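Local atomic coordinates of myosin IE heavy chain (Dictyostelium discoideum, PDB entry 1LKX), a protein that acts as a single-headed, actin-activated ATPase motor that may move membranes relative to actin filaments, represented here by its motor domain. Residues A[404-409]-A[568-573]. Numbering follows the deposited sequence.
Sequences NFCNEK and NAMNAL
M570 lays its terminal methyl against the C406 side chain, with CE 3.6 Å from C406 CB and near SG. The methionine starts with CG anti to its own carbonyl carbon (chi1 -65°) and then bends at both following torsions, which brings the thioether round to the cysteine while CG stays behind, 4.2 Å from CE2 of the F405 ring and approaching it obliquely. M570 thus touches both C406 and F405, and supplies the largest share of the 220 Å² buried here. F566, one turn and more earlier on helix 562-577, packs on the same two residues and extends this apolar patch. Beside it the contact turns polar. K409 passes one face of the F405 ring, its CG 3.5 Å above the plane near the rim, and its folded chain delivers NZ to N571 OD1 at 2.9 Å. That hydrogen bond runs nearly straight on from the carbonyl (C=O...N 167°). K450 brings a second ammonium close to K409 NZ; the bond to N571 OD1, and E446, which K409 also touches, probably ease this. A leucine in place of K409 would probably leave N571 OD1 without this donor and its amide freer to turn. Over these short segments the axes run roughly parallel (21°) and come within 10.8 Å. The C406 side chain lies about 10 Å from the bound vanadate. N407 ND2 bonds back to the carbonyl of Y388 in switch II, and helix 398-430, just after that loop, is the myosin relay helix, packed here against helix 562-577 of the actin-binding region.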
ATOM      1  N   ASN A 404      -9.572  -2.825  -1.395  1.00 39.07           N
ATOM      2  CA  ASN A 404     -10.516  -1.988  -0.669  1.00 39.32           C
ATOM      3  C   ASN A 404     -10.640  -2.443   0.780  1.00 40.22           C
ATOM      4  O   ASN A 404     -10.593  -1.616   1.689  1.00 40.77           O
ATOM      5  CB  ASN A 404     -11.881  -1.981  -1.361  1.00 38.63           C
ATOM      6  CG  ASN A 404     -11.835  -1.297  -2.715  1.00 38.12           C
ATOM      7  OD1 ASN A 404     -11.033  -0.397  -2.934  1.00 36.10           O
ATOM      8  ND2 ASN A 404     -12.706  -1.714  -3.621  1.00 39.68           N
ATOM      9  N   PHE A 405     -10.788  -3.749   1.001  1.00 40.44           N
ATOM     10  CA  PHE A 405     -10.880  -4.271   2.362  1.00 40.09           C
ATOM     11  C   PHE A 405      -9.685  -3.769   3.161  1.00 40.82           C
ATOM     12  O   PHE A 405      -9.812  -3.383   4.323  1.00 41.47           O
ATOM     13  CB  PHE A 405     -10.864  -5.793   2.371  1.00 39.11           C
ATOM     14  CG  PHE A 405     -10.531  -6.378   3.713  1.00 37.76           C
ATOM     15  CD1 PHE A 405     -11.318  -6.090   4.828  1.00 37.04           C
ATOM     16  CD2 PHE A 405      -9.419  -7.198   3.871  1.00 37.62           C
ATOM     17  CE1 PHE A 405     -11.003  -6.608   6.083  1.00 36.93           C
ATOM     18  CE2 PHE A 405      -9.089  -7.724   5.120  1.00 37.44           C
ATOM     19  CZ  PHE A 405      -9.883  -7.429   6.230  1.00 37.35           C
ATOM     20  N   CYS A 406      -8.520  -3.791   2.531  1.00 41.54           N
ATOM     21  CA  CYS A 406      -7.303  -3.323   3.170  1.00 42.91           C
ATOM     22  C   CYS A 406      -7.403  -1.840   3.526  1.00 42.77           C
ATOM     23  O   CYS A 406      -6.890  -1.420   4.567  1.00 42.43           O
ATOM     24  CB  CYS A 406      -6.107  -3.551   2.247  1.00 44.67           C
ATOM     25  SG  CYS A 406      -4.593  -2.682   2.740  1.00 49.43           S
ATOM     26  N   ASN A 407      -8.051  -1.043   2.669  1.00 42.22           N
ATOM     27  CA  ASN A 407      -8.197   0.389   2.948  1.00 41.39           C
ATOM     28  C   ASN A 407      -9.209   0.612   4.047  1.00 40.95           C
ATOM     29  O   ASN A 407      -9.151   1.615   4.758  1.00 40.75           O
ATOM     30  CB  ASN A 407      -8.619   1.174   1.708  1.00 40.84           C
ATOM     31  CG  ASN A 407      -7.469   1.392   0.746  1.00 42.71           C
ATOM     32  OD1 ASN A 407      -7.250   2.501   0.256  1.00 41.97           O
ATOM     33  ND2 ASN A 407      -6.725   0.329   0.468  1.00 44.53           N
ATOM     34  N   GLU A 408     -10.135  -0.336   4.176  1.00 40.90           N
ATOM     35  CA  GLU A 408     -11.170  -0.294   5.206  1.00 39.23           C
ATOM     36  C   GLU A 408     -10.475  -0.458   6.541  1.00 38.87           C
ATOM     37  O   GLU A 408     -10.726   0.298   7.467  1.00 37.80           O
ATOM     38  CB  GLU A 408     -12.157  -1.436   5.027  1.00 39.60           C
ATOM     39  CG  GLU A 408     -13.170  -1.251   3.934  1.00 44.06           C
ATOM     40  CD  GLU A 408     -14.252  -0.258   4.316  1.00 48.45           C
ATOM     41  OE1 GLU A 408     -15.237  -0.114   3.550  1.00 49.94           O
ATOM     42  OE2 GLU A 408     -14.117   0.381   5.383  1.00 50.42           O
ATOM     43  N   LYS A 409      -9.596  -1.454   6.631  1.00 38.80           N
ATOM     44  CA  LYS A 409      -8.860  -1.708   7.865  1.00 39.92           C
ATOM     45  C   LYS A 409      -8.033  -0.492   8.264  1.00 40.46           C
ATOM     46  O   LYS A 409      -8.023  -0.078   9.424  1.00 41.00           O
ATOM     47  CB  LYS A 409      -7.926  -2.898   7.697  1.00 39.53           C
ATOM     48  CG  LYS A 409      -8.621  -4.148   7.276  1.00 43.38           C
ATOM     49  CD  LYS A 409      -9.401  -4.772   8.420  1.00 45.73           C
ATOM     50  CE  LYS A 409      -8.482  -5.296   9.510  1.00 45.52           C
ATOM     51  NZ  LYS A 409      -9.240  -6.260  10.359  1.00 46.61           N
ATOM     52  N   ASN A 568      -4.980 -12.370   7.535  1.00 49.51           N
ATOM     53  CA  ASN A 568      -4.003 -12.482   8.619  1.00 50.31           C
ATOM     54  C   ASN A 568      -2.955 -11.416   8.499  1.00 50.27           C
ATOM     55  O   ASN A 568      -2.595 -10.759   9.474  1.00 50.02           O
ATOM     56  CB  ASN A 568      -3.287 -13.820   8.591  1.00 52.43           C
ATOM     57  CG  ASN A 568      -4.226 -14.982   8.731  1.00 54.73           C
ATOM     58  OD1 ASN A 568      -5.177 -14.943   9.525  1.00 54.93           O
ATOM     59  ND2 ASN A 568      -3.962 -16.043   7.970  1.00 55.31           N
ATOM     60  N   ALA A 569      -2.451 -11.275   7.280  1.00 50.95           N
ATOM     61  CA  ALA A 569      -1.430 -10.297   6.968  1.00 50.29           C
ATOM     62  C   ALA A 569      -1.874  -8.938   7.451  1.00 50.29           C
ATOM     63  O   ALA A 569      -1.079  -8.206   8.042  1.00 50.68           O
ATOM     64  CB  ALA A 569      -1.192 -10.262   5.475  1.00 49.99           C
ATOM     65  N   MET A 570      -3.147  -8.614   7.215  1.00 49.61           N
ATOM     66  CA  MET A 570      -3.697  -7.324   7.617  1.00 50.15           C
ATOM     67  C   MET A 570      -3.850  -7.151   9.118  1.00 48.70           C
ATOM     68  O   MET A 570      -3.556  -6.091   9.654  1.00 48.15           O
ATOM     69  CB  MET A 570      -5.041  -7.075   6.925  1.00 52.72           C
ATOM     70  CG  MET A 570      -4.938  -6.932   5.395  1.00 54.96           C
ATOM     71  SD  MET A 570      -3.663  -5.737   4.858  1.00 59.23           S
ATOM     72  CE  MET A 570      -4.413  -4.204   5.391  1.00 55.52           C
ATOM     73  N   ASN A 571      -4.304  -8.188   9.801  1.00 49.07           N
ATOM     74  CA  ASN A 571      -4.460  -8.108  11.247  1.00 49.48           C
ATOM     75  C   ASN A 571      -3.093  -8.075  11.921  1.00 48.33           C
ATOM     76  O   ASN A 571      -2.929  -7.483  12.990  1.00 47.94           O
ATOM     77  CB  ASN A 571      -5.264  -9.297  11.765  1.00 51.46           C
ATOM     78  CG  ASN A 571      -6.664  -9.334  11.200  1.00 53.21           C
ATOM     79  OD1 ASN A 571      -7.314  -8.296  11.061  1.00 53.92           O
ATOM     80  ND2 ASN A 571      -7.147 -10.534  10.883  1.00 55.04           N
ATOM     81  N   ALA A 572      -2.121  -8.728  11.298  1.00 46.48           N
ATOM     82  CA  ALA A 572      -0.773  -8.743  11.828  1.00 44.53           C
ATOM     83  C   ALA A 572      -0.228  -7.331  11.666  1.00 43.37           C
ATOM     84  O   ALA A 572       0.337  -6.754  12.592  1.00 43.71           O
ATOM     85  CB  ALA A 572       0.078  -9.724  11.051  1.00 44.59           C
ATOM     86  N   LEU A 573      -0.426  -6.770  10.480  1.00 41.66           N
ATOM     87  CA  LEU A 573       0.058  -5.434  10.180  1.00 39.67           C
ATOM     88  C   LEU A 573      -0.531  -4.433  11.149  1.00 39.21           C
ATOM     89  O   LEU A 573       0.176  -3.586  11.685  1.00 39.28           O
ATOM     90  CB  LEU A 573      -0.297  -5.067   8.732  1.00 38.23           C
ATOM     91  CG  LEU A 573       0.253  -3.803   8.074  1.00 36.22           C
ATOM     92  CD1 LEU A 573      -0.779  -2.723   8.131  1.00 35.31           C
ATOM     93  CD2 LEU A 573       1.537  -3.384   8.737  1.00 36.45           C
TER